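Local coordinates for ferripyochelin binding protein (Pyrococcus horikoshii, PDB 1V3W) that probably catalyses the reversible hydration of carbon dioxide as a zinc-dependent carbonic anhydrase of the gamma class, at residues A[9-14]-A[23-28]; A[54-59]-A[76-81]; A[107-112]-A[125-130]. All blocks are in the same frame, centred on the assembly; numbering follows the deposited sequence.

Interaction 1: A[9-14]-A[23-28]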
loop_
_atom_site.group_PDB
_atom_site.type_symbol
_atom_site.label_atom_id
_atom_site.label_comp_id
_atom_site.label_asym_id
_atom_site.label_seq_id
_atom_site.Cartn_x
_atom_site.Cartn_y
_atom_site.Cartn_z
ATOM N N LYS A 9 -9.048 -9.076 -23.637
ATOM C CA LYS A 9 -7.652 -9.255 -23.262
ATOM C C LYS A 9 -7.257 -10.201 -22.157
ATOM O O LYS A 9 -7.729 -10.127 -21.020
ATOM C CB LYS A 9 -7.006 -7.918 -22.933
ATOM C CG LYS A 9 -7.725 -6.724 -23.466
ATOM C CD LYS A 9 -6.849 -6.000 -24.449
ATOM C CE LYS A 9 -7.048 -4.510 -24.342
ATOM N NZ LYS A 9 -6.226 -3.778 -25.342
ATOM N N LYS A 10 -6.308 -11.046 -22.524
ATOM C CA LYS A 10 -5.740 -12.037 -21.643
ATOM C C LYS A 10 -4.293 -11.626 -21.430
ATOM O O LYS A 10 -3.618 -11.186 -22.359
ATOM C CB LYS A 10 -5.798 -13.401 -22.319
ATOM C CG LYS A 10 -5.470 -14.558 -21.415
ATOM C CD LYS A 10 -5.511 -15.855 -22.190
ATOM C CE LYS A 10 -5.445 -17.064 -21.272
ATOM N NZ LYS A 10 -4.081 -17.355 -20.754
ATOM N N PRO A 11 -3.803 -11.719 -20.196
ATOM C CA PRO A 11 -2.407 -11.344 -19.945
ATOM C C PRO A 11 -1.442 -12.232 -20.746
ATOM O O PRO A 11 -1.714 -13.416 -20.952
ATOM C CB PRO A 11 -2.268 -11.569 -18.443
ATOM C CG PRO A 11 -3.634 -11.195 -17.930
ATOM C CD PRO A 11 -4.550 -11.870 -18.934
ATOM N N ARG A 12 -0.339 -11.657 -21.225
ATOM C CA ARG A 12 0.663 -12.446 -21.943
ATOM C C ARG A 12 1.805 -12.591 -20.955
ATOM O O ARG A 12 2.554 -11.644 -20.704
ATOM C CB ARG A 12 1.177 -11.751 -23.206
ATOM C CG ARG A 12 2.074 -12.686 -24.031
ATOM C CD ARG A 12 2.778 -11.982 -25.177
ATOM N NE ARG A 12 3.502 -12.906 -26.051
ATOM C CZ ARG A 12 4.521 -12.542 -26.821
ATOM N NH1 ARG A 12 4.930 -11.282 -26.811
ATOM N NH2 ARG A 12 5.126 -13.422 -27.608
ATOM N N ILE A 13 1.930 -13.787 -20.396
ATOM C CA ILE A 13 2.939 -14.057 -19.387
ATOM C C ILE A 13 3.966 -15.097 -19.818
ATOM O O ILE A 13 3.615 -16.229 -20.150
ATOM C CB ILE A 13 2.252 -14.520 -18.091
ATOM C CG1 ILE A 13 1.257 -13.450 -17.636
ATOM C CG2 ILE A 13 3.285 -14.791 -17.010
ATOM C CD1 ILE A 13 0.384 -13.870 -16.473
ATOM N N HIS A 14 5.236 -14.707 -19.795
ATOM C CA HIS A 14 6.312 -15.611 -20.182
ATOM C C HIS A 14 6.352 -16.778 -19.204
ATOM O O HIS A 14 6.171 -16.599 -18.000
ATOM C CB HIS A 14 7.645 -14.862 -20.182
ATOM C CG HIS A 14 8.764 -15.619 -20.828
ATOM N ND1 HIS A 14 9.456 -16.622 -20.185
ATOM C CD2 HIS A 14 9.296 -15.531 -22.070
ATOM C CE1 HIS A 14 10.368 -17.117 -21.002
ATOM N NE2 HIS A 14 10.291 -16.474 -22.154
ATOM N N ALA A 23 -1.154 -12.260 -6.058
ATOM C CA ALA A 23 -1.028 -11.033 -6.826
ATOM C C ALA A 23 -2.273 -11.025 -7.709
ATOM O O ALA A 23 -2.963 -12.042 -7.819
ATOM C CB ALA A 23 0.231 -11.062 -7.682
ATOM N N VAL A 24 -2.571 -9.888 -8.325
ATOM C CA VAL A 24 -3.734 -9.784 -9.199
ATOM C C VAL A 24 -3.299 -9.167 -10.519
ATOM O O VAL A 24 -2.827 -8.028 -10.560
ATOM C CB VAL A 24 -4.845 -8.913 -8.567
ATOM C CG1 VAL A 24 -6.016 -8.780 -9.527
ATOM C CG2 VAL A 24 -5.319 -9.544 -7.270
ATOM N N VAL A 25 -3.449 -9.934 -11.594
ATOM C CA VAL A 25 -3.080 -9.485 -12.930
ATOM C C VAL A 25 -4.340 -9.546 -13.782
ATOM O O VAL A 25 -4.926 -10.615 -13.961
ATOM C CB VAL A 25 -1.977 -10.384 -13.528
ATOM C CG1 VAL A 25 -1.606 -9.905 -14.920
ATOM C CG2 VAL A 25 -0.751 -10.367 -12.616
ATOM N N ILE A 26 -4.747 -8.394 -14.305
ATOM C CA ILE A 26 -5.970 -8.296 -15.093
ATOM C C ILE A 26 -5.806 -7.679 -16.477
ATOM O O ILE A 26 -5.189 -6.630 -16.635
ATOM C CB ILE A 26 -7.017 -7.431 -14.354
ATOM C CG1 ILE A 26 -7.283 -7.995 -12.960
ATOM C CG2 ILE A 26 -8.310 -7.365 -15.158
ATOM C CD1 ILE A 26 -7.916 -6.988 -12.023
ATOM N N GLY A 27 -6.380 -8.343 -17.475
ATOM C CA GLY A 27 -6.373 -7.819 -18.828
ATOM C C GLY A 27 -5.111 -7.679 -19.651
ATOM O O GLY A 27 -4.318 -8.612 -19.785
ATOM N N ASP A 28 -4.951 -6.485 -20.213
ATOM C CA ASP A 28 -3.834 -6.159 -21.088
ATOM C C ASP A 28 -2.541 -5.927 -20.325
ATOM O O ASP A 28 -2.122 -4.788 -20.115
ATOM C CB ASP A 28 -4.189 -4.921 -21.918
ATOM C CG ASP A 28 -3.270 -4.727 -23.112
ATOM O OD1 ASP A 28 -3.482 -3.750 -23.857
ATOM O OD2 ASP A 28 -2.346 -5.547 -23.306
#
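Lys-9 and Gly-27 bring the two backbones together, their CA atoms 4.8 Å apart, and Gly-27 CA turns a hydrogen almost straight at Lys-9 O (CA to O 3.5 Å, 165° at the hydrogen). Two residues after Lys-9, Pro-11 meets the carbonyl of the same glycine: Gly-27 O lies 3.2 Å from Pro-11 N, which has no hydrogen to offer, and 3.3 Å from Pro-11 CG, packing against the ring rather than bonding to it. Before the corner the contact is apolar. Val-25 CG1 lies 3.9 Å from Pro-11 CG, and Ile-3 of strand 2-6 packs on both side chains. The arrangement belongs to the corner of a left-handed beta-helix: strand 24-26 runs in one wall, the chain bends at Gly-27 and Asp-28, and strand 29-31 continues in the next wall beside strand 12-13, to which it is tied by backbone bonds from Arg-12. Gly-27 makes the bend with a positive phi, a region most other residues avoid. At the outer side, the flexed chain of Lys-9 passes over Asp-28, with Lys-9 CD 3.8 Å from Asp-28 CB, and closes a salt bridge from Lys-9 NZ to Asp-28 OD1 (3.1 Å). The ammonium comes from above the carboxylate, 54° out of its plane. Asp-28 holds CG opposite its own backbone N (chi1 -164°), which sends the carboxylate out to Lys-9 while OD2 takes a hydrogen bond from Gln-49 NE2; the group is therefore gripped at both oxygens. Ile-173 of the second subunit covers Pro-11 and Lys-10, and Arg-170 of that subunit lies on Ile-26, whose side chain is about 8 Å from that of the zinc ligand His-65.

Interaction 2: A[54-59]-A[76-81]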
loop_
_atom_site.group_PDB
_atom_site.type_symbol
_atom_site.label_atom_id
_atom_site.label_comp_id
_atom_site.label_asym_id
_atom_site.label_seq_id
_atom_site.Cartn_x
_atom_site.Cartn_y
_atom_site.Cartn_z
ATOM N N LYS A 54 11.954 -7.605 -19.444
ATOM C CA LYS A 54 12.758 -8.678 -18.876
ATOM C C LYS A 54 13.501 -8.342 -17.590
ATOM O O LYS A 54 13.999 -7.229 -17.407
ATOM C CB LYS A 54 13.776 -9.186 -19.910
ATOM C CG LYS A 54 13.157 -9.826 -21.146
ATOM C CD LYS A 54 14.161 -10.701 -21.900
ATOM C CE LYS A 54 15.331 -9.901 -22.457
ATOM N NZ LYS A 54 14.907 -8.948 -23.520
ATOM N N TYR A 55 13.562 -9.334 -16.706
ATOM C CA TYR A 55 14.281 -9.240 -15.434
ATOM C C TYR A 55 13.737 -8.223 -14.444
ATOM O O TYR A 55 14.433 -7.860 -13.493
ATOM C CB TYR A 55 15.753 -8.903 -15.683
ATOM C CG TYR A 55 16.400 -9.616 -16.847
ATOM C CD1 TYR A 55 16.687 -10.978 -16.793
ATOM C CD2 TYR A 55 16.757 -8.914 -17.993
ATOM C CE1 TYR A 55 17.322 -11.622 -17.856
ATOM C CE2 TYR A 55 17.389 -9.543 -19.060
ATOM C CZ TYR A 55 17.670 -10.894 -18.984
ATOM O OH TYR A 55 18.317 -11.511 -20.031
ATOM N N SER A 56 12.511 -7.760 -14.653
ATOM C CA SER A 56 11.938 -6.764 -13.758
ATOM C C SER A 56 10.998 -7.361 -12.722
ATOM O O SER A 56 10.331 -8.366 -12.972
ATOM C CB SER A 56 11.220 -5.685 -14.573
ATOM O OG SER A 56 12.161 -4.960 -15.354
ATOM N N ASN A 57 10.959 -6.734 -11.549
ATOM C CA ASN A 57 10.112 -7.207 -10.460
ATOM C C ASN A 57 9.132 -6.149 -9.971
ATOM O O ASN A 57 9.448 -4.962 -9.927
ATOM C CB ASN A 57 10.973 -7.683 -9.284
ATOM C CG ASN A 57 11.939 -6.617 -8.791
ATOM O OD1 ASN A 57 13.077 -6.516 -9.269
ATOM N ND2 ASN A 57 11.494 -5.817 -7.839
ATOM N N VAL A 58 7.939 -6.605 -9.603
ATOM C CA VAL A 58 6.873 -5.741 -9.098
ATOM C C VAL A 58 6.596 -6.300 -7.708
ATOM O O VAL A 58 5.938 -7.328 -7.563
ATOM C CB VAL A 58 5.618 -5.855 -9.985
ATOM C CG1 VAL A 58 4.550 -4.896 -9.502
ATOM C CG2 VAL A 58 5.983 -5.554 -11.440
ATOM N N GLN A 59 7.101 -5.612 -6.692
ATOM C CA GLN A 59 7.000 -6.083 -5.321
ATOM C C GLN A 59 5.656 -6.057 -4.604
ATOM O O GLN A 59 4.644 -5.607 -5.145
ATOM C CB GLN A 59 8.098 -5.395 -4.506
ATOM C CG GLN A 59 9.484 -5.851 -4.979
ATOM C CD GLN A 59 10.635 -5.065 -4.384
ATOM O OE1 GLN A 59 10.495 -4.411 -3.351
ATOM N NE2 GLN A 59 11.792 -5.138 -5.034
ATOM N N GLU A 76 13.719 -3.085 -18.620
ATOM C CA GLU A 76 14.385 -4.261 -18.074
ATOM C C GLU A 76 15.171 -3.970 -16.802
ATOM O O GLU A 76 15.640 -2.852 -16.592
ATOM C CB GLU A 76 15.336 -4.855 -19.114
ATOM C CG GLU A 76 14.692 -5.129 -20.457
ATOM C CD GLU A 76 15.484 -6.119 -21.285
ATOM O OE1 GLU A 76 16.638 -6.424 -20.912
ATOM O OE2 GLU A 76 14.949 -6.590 -22.309
ATOM N N TYR A 77 15.322 -4.995 -15.965
ATOM C CA TYR A 77 16.051 -4.865 -14.705
ATOM C C TYR A 77 15.485 -3.738 -13.856
ATOM O O TYR A 77 16.229 -2.993 -13.211
ATOM C CB TYR A 77 17.534 -4.608 -14.974
ATOM C CG TYR A 77 18.256 -5.769 -15.618
ATOM C CD1 TYR A 77 18.656 -6.875 -14.866
ATOM C CD2 TYR A 77 18.566 -5.748 -16.976
ATOM C CE1 TYR A 77 19.353 -7.929 -15.453
ATOM C CE2 TYR A 77 19.262 -6.793 -17.572
ATOM C CZ TYR A 77 19.653 -7.879 -16.806
ATOM O OH TYR A 77 20.354 -8.913 -17.385
ATOM N N VAL A 78 14.163 -3.605 -13.865
ATOM C CA VAL A 78 13.505 -2.579 -13.075
ATOM C C VAL A 78 12.984 -3.184 -11.784
ATOM O O VAL A 78 12.388 -4.261 -11.782
ATOM C CB VAL A 78 12.317 -1.945 -13.831
ATOM C CG1 VAL A 78 11.548 -1.004 -12.902
ATOM C CG2 VAL A 78 12.821 -1.183 -15.044
ATOM N N THR A 79 13.234 -2.487 -10.683
ATOM C CA THR A 79 12.772 -2.920 -9.375
ATOM C C THR A 79 11.675 -1.966 -8.924
ATOM O O THR A 79 11.934 -0.784 -8.709
ATOM C CB THR A 79 13.912 -2.878 -8.335
ATOM O OG1 THR A 79 14.884 -3.882 -8.648
ATOM C CG2 THR A 79 13.368 -3.121 -6.932
ATOM N N ILE A 80 10.449 -2.465 -8.809
ATOM C CA ILE A 80 9.351 -1.627 -8.344
ATOM C C ILE A 80 9.149 -2.005 -6.880
ATOM O O ILE A 80 8.570 -3.046 -6.559
ATOM C CB ILE A 80 8.068 -1.858 -9.160
ATOM C CG1 ILE A 80 8.372 -1.655 -10.651
ATOM C CG2 ILE A 80 6.989 -0.873 -8.713
ATOM C CD1 ILE A 80 7.168 -1.792 -11.548
ATOM N N GLY A 81 9.664 -1.142 -6.009
ATOM C CA GLY A 81 9.633 -1.365 -4.577
ATOM C C GLY A 81 8.301 -1.586 -3.903
ATOM O O GLY A 81 7.262 -1.107 -4.351
#
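Ser-56 OG is gripped from several sides: it accepts the N-H of Val-78 (OG to N 2.8 Å), hydrogen-bonds Gly-75 O and makes a weak bond to Gly-53 O. The hydroxyl thus stands in for a backbone carbonyl at the turn. Before it Tyr-77 N bonds Lys-54 O at 3.0 Å; after it the regular parallel bonds go on with Asn-57 N to Val-78 O at 2.9 Å, Ile-80 N to Asn-57 O and Gln-59 N to Ile-80 O. Lys-54 NZ bridges Glu-76 OE2 at 2.7 Å on the syn side of the carboxylate, the two side chains running alongside each other. Tyr-55 and Tyr-77 both hold CG opposite the carbonyl carbon (chi1 -41° and -67°), which turns their rings the same way into an offset stack, centroids 4.3 Å apart and planes 18° from parallel; Tyr-55 CD2 sits above the Tyr-77 face, 3.3 Å from Tyr-77 CZ, and Tyr-55 CB adds a CH-pi contact. Tyr-94 meets the Tyr-77 ring in turn, piling tyrosines coil upon coil of the left-handed beta-helix. Without the ring, as with an alanine here, Tyr-55 would probably lose its stacking face and a gap would open toward Tyr-94. Inside, Val-58 CG2 touches Ile-80 CD1 at 3.9 Å, both packing on Ile-64. Gln-59 borders Tyr-159 of helix 146-169, its side chain about 4 Å from a bound zinc ion at the nearest atoms. Gln-59 OE1 bonds a glycerol, probably from the crystallisation liquor, and weakly the N of the zinc-binding His-82; the amide is thus probably held in place at the edge of the metal pocket.

Interaction 3: A[107-112]-A[125-130]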
loop_
_atom_site.group_PDB
_atom_site.type_symbol
_atom_site.label_atom_id
_atom_site.label_comp_id
_atom_site.label_asym_id
_atom_site.label_seq_id
_atom_site.Cartn_x
_atom_site.Cartn_y
_atom_site.Cartn_z
ATOM N N ALA A 107 4.954 10.681 -16.923
ATOM C CA ALA A 107 6.338 10.767 -16.482
ATOM C C ALA A 107 7.199 9.845 -17.336
ATOM O O ALA A 107 6.735 8.802 -17.802
ATOM C CB ALA A 107 6.449 10.376 -15.013
ATOM N N LYS A 108 8.448 10.247 -17.547
ATOM C CA LYS A 108 9.396 9.468 -18.334
ATOM C C LYS A 108 10.653 9.330 -17.487
ATOM O O LYS A 108 11.395 10.295 -17.306
ATOM C CB LYS A 108 9.736 10.191 -19.647
ATOM C CG LYS A 108 10.398 9.299 -20.702
ATOM C CD LYS A 108 11.184 10.102 -21.740
ATOM C CE LYS A 108 11.850 9.183 -22.759
ATOM N NZ LYS A 108 12.149 7.845 -22.176
ATOM N N ILE A 109 10.879 8.138 -16.946
ATOM C CA ILE A 109 12.052 7.892 -16.117
ATOM C C ILE A 109 13.158 7.301 -16.979
ATOM O O ILE A 109 12.960 6.281 -17.640
ATOM C CB ILE A 109 11.739 6.901 -14.975
ATOM C CG1 ILE A 109 10.460 7.321 -14.242
ATOM C CG2 ILE A 109 12.906 6.857 -14.001
ATOM C CD1 ILE A 109 10.515 8.713 -13.646
ATOM N N GLY A 110 14.320 7.948 -16.973
ATOM C CA GLY A 110 15.442 7.469 -17.760
ATOM C C GLY A 110 16.053 6.185 -17.228
ATOM O O GLY A 110 15.526 5.571 -16.301
ATOM N N ASP A 111 17.174 5.781 -17.817
ATOM C CA ASP A 111 17.856 4.561 -17.406
ATOM C C ASP A 111 18.832 4.818 -16.267
ATOM O O ASP A 111 19.370 5.919 -16.135
ATOM C CB ASP A 111 18.607 3.950 -18.590
ATOM C CG ASP A 111 17.752 3.849 -19.834
ATOM O OD1 ASP A 111 16.572 3.452 -19.724
ATOM O OD2 ASP A 111 18.267 4.163 -20.927
ATOM N N HIS A 112 19.061 3.793 -15.450
ATOM C CA HIS A 112 19.967 3.899 -14.313
ATOM C C HIS A 112 19.550 5.058 -13.420
ATOM O O HIS A 112 20.301 6.011 -13.202
ATOM C CB HIS A 112 21.405 4.091 -14.798
ATOM C CG HIS A 112 21.982 2.877 -15.457
ATOM N ND1 HIS A 112 22.199 1.696 -14.781
ATOM C CD2 HIS A 112 22.386 2.660 -16.731
ATOM C CE1 HIS A 112 22.712 0.804 -15.609
ATOM N NE2 HIS A 112 22.836 1.363 -16.800
ATOM N N LYS A 125 6.691 14.537 -15.754
ATOM C CA LYS A 125 8.055 14.843 -15.334
ATOM C C LYS A 125 9.055 13.923 -16.027
ATOM O O LYS A 125 8.895 12.702 -16.015
ATOM C CB LYS A 125 8.192 14.678 -13.819
ATOM C CG LYS A 125 9.597 14.927 -13.277
ATOM C CD LYS A 125 9.988 16.396 -13.367
ATOM C CE LYS A 125 11.319 16.654 -12.673
ATOM N NZ LYS A 125 11.647 18.109 -12.612
ATOM N N GLU A 126 10.084 14.510 -16.628
ATOM C CA GLU A 126 11.111 13.726 -17.296
ATOM C C GLU A 126 12.360 13.669 -16.424
ATOM O O GLU A 126 12.917 14.703 -16.047
ATOM C CB GLU A 126 11.447 14.332 -18.661
ATOM C CG GLU A 126 10.264 14.360 -19.618
ATOM C CD GLU A 126 10.651 14.778 -21.024
ATOM O OE1 GLU A 126 9.751 14.864 -21.885
ATOM O OE2 GLU A 126 11.854 15.014 -21.268
ATOM N N ILE A 127 12.786 12.454 -16.094
ATOM C CA ILE A 127 13.966 12.241 -15.266
ATOM C C ILE A 127 15.110 11.716 -16.131
ATOM O O ILE A 127 15.007 10.647 -16.734
ATOM C CB ILE A 127 13.679 11.217 -14.147
ATOM C CG1 ILE A 127 12.508 11.699 -13.286
ATOM C CG2 ILE A 127 14.928 11.010 -13.298
ATOM C CD1 ILE A 127 12.763 13.019 -12.571
ATOM N N PRO A 128 16.219 12.467 -16.209
ATOM C CA PRO A 128 17.369 12.044 -17.019
ATOM C C PRO A 128 18.062 10.786 -16.490
ATOM O O PRO A 128 17.895 10.416 -15.329
ATOM C CB PRO A 128 18.294 13.260 -16.967
ATOM C CG PRO A 128 17.352 14.409 -16.732
ATOM C CD PRO A 128 16.413 13.836 -15.704
ATOM N N ASP A 129 18.846 10.140 -17.349
ATOM C CA ASP A 129 19.576 8.941 -16.955
ATOM C C ASP A 129 20.532 9.259 -15.807
ATOM O O ASP A 129 20.969 10.401 -15.650
ATOM C CB ASP A 129 20.413 8.385 -18.116
ATOM C CG ASP A 129 19.597 8.089 -19.358
ATOM O OD1 ASP A 129 18.377 7.853 -19.250
ATOM O OD2 ASP A 129 20.194 8.073 -20.458
ATOM N N TYR A 130 20.848 8.239 -15.013
ATOM C CA TYR A 130 21.787 8.365 -13.900
ATOM C C TYR A 130 21.398 9.373 -12.826
ATOM O O TYR A 130 22.260 9.942 -12.159
ATOM C CB TYR A 130 23.174 8.697 -14.458
ATOM C CG TYR A 130 23.682 7.633 -15.401
ATOM C CD1 TYR A 130 24.109 6.399 -14.916
ATOM C CD2 TYR A 130 23.672 7.833 -16.784
ATOM C CE1 TYR A 130 24.511 5.385 -15.779
ATOM C CE2 TYR A 130 24.072 6.823 -17.658
ATOM C CZ TYR A 130 24.489 5.603 -17.145
ATOM O OH TYR A 130 24.876 4.587 -17.992
#
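His-112 and Tyr-130 extend in the same direction, with rings 12° from parallel but displaced, so little of one lies over the other: the nearest approach of the side chains is His-112 CD2 to Tyr-130 OH at 3.4 Å, and His-112 CB lies 3.5 Å from Tyr-130 CE1. Next to them Asp-129 OD1 takes the N-H of Asp-111 (2.8 Å) from above its carboxylate plane, 44° out of it. With CG opposite its own carbonyl carbon (chi1 -56°), Asp-129 keeps the carboxylate beside its backbone N and reaches the neighbouring coil. The same oxygen lies 3.3 Å from Gly-110 CA, and a beta carbon at Gly-110 would run into it and into Ile-127 O. On the inner face Ile-109 CD1 rests on Ile-127 CG1 at 3.6 Å; both isoleucines have matching torsions, so one sits in register on the other. These pairs sit on successive coils of a left-handed beta-helix: Lys-108 pairs with Glu-126 and Ile-109 with Ile-127 in parallel register, with Ile-127 N to Lys-108 O (2.8 Å) among the backbone bonds; after the carboxylate of Asp-129 takes one N-H, a backbone bond follows from Tyr-130 N to Asp-111 O (3.0 Å). Further out, Asp-111 OD1 accepts the N-H of Asn-93, repeating one coil earlier what Asp-129 does for Asp-111. Two carboxylates consequently come close, Asp-111 OD2 to Asp-129 OD1 being 4.1 Å, and the two bound N-H groups probably offset part of the repulsion. His-112 is stacked on Tyr-94 and hydrogen-bonded through ND1 to Thr-152 OG1 of helix 146-169, whose Ile-149 touches both side chains, His-112 and Tyr-130. Val-121 of strand 120-121 packs on Ile-109 and Ala-107, and Val-140 of strand 138-143 on Ile-127.

From the N terminus the three contacts follow one another in series, none nesting in or crossing another. Interaction 1 closes the short excursion through strand 18-19, joining strand 12-13 of one wall to strand 24-26 of another; interaction 2 closes the longer one that carries strands 63-65 and 72-74; interaction 3 closes that of strands 113-115 and 120-121. Interaction 3 lies in the wall of strand 12-13, at its other outer strand within the chain, 126-127; the centres of interactions 1 and 3 are about 26 Å apart on opposite sides of the chain's centre. Interaction 2 lies in a third wall, its centre about 16 Å from each. Helix 146-169, packed along the beta-helix, touches interactions 2 and 3.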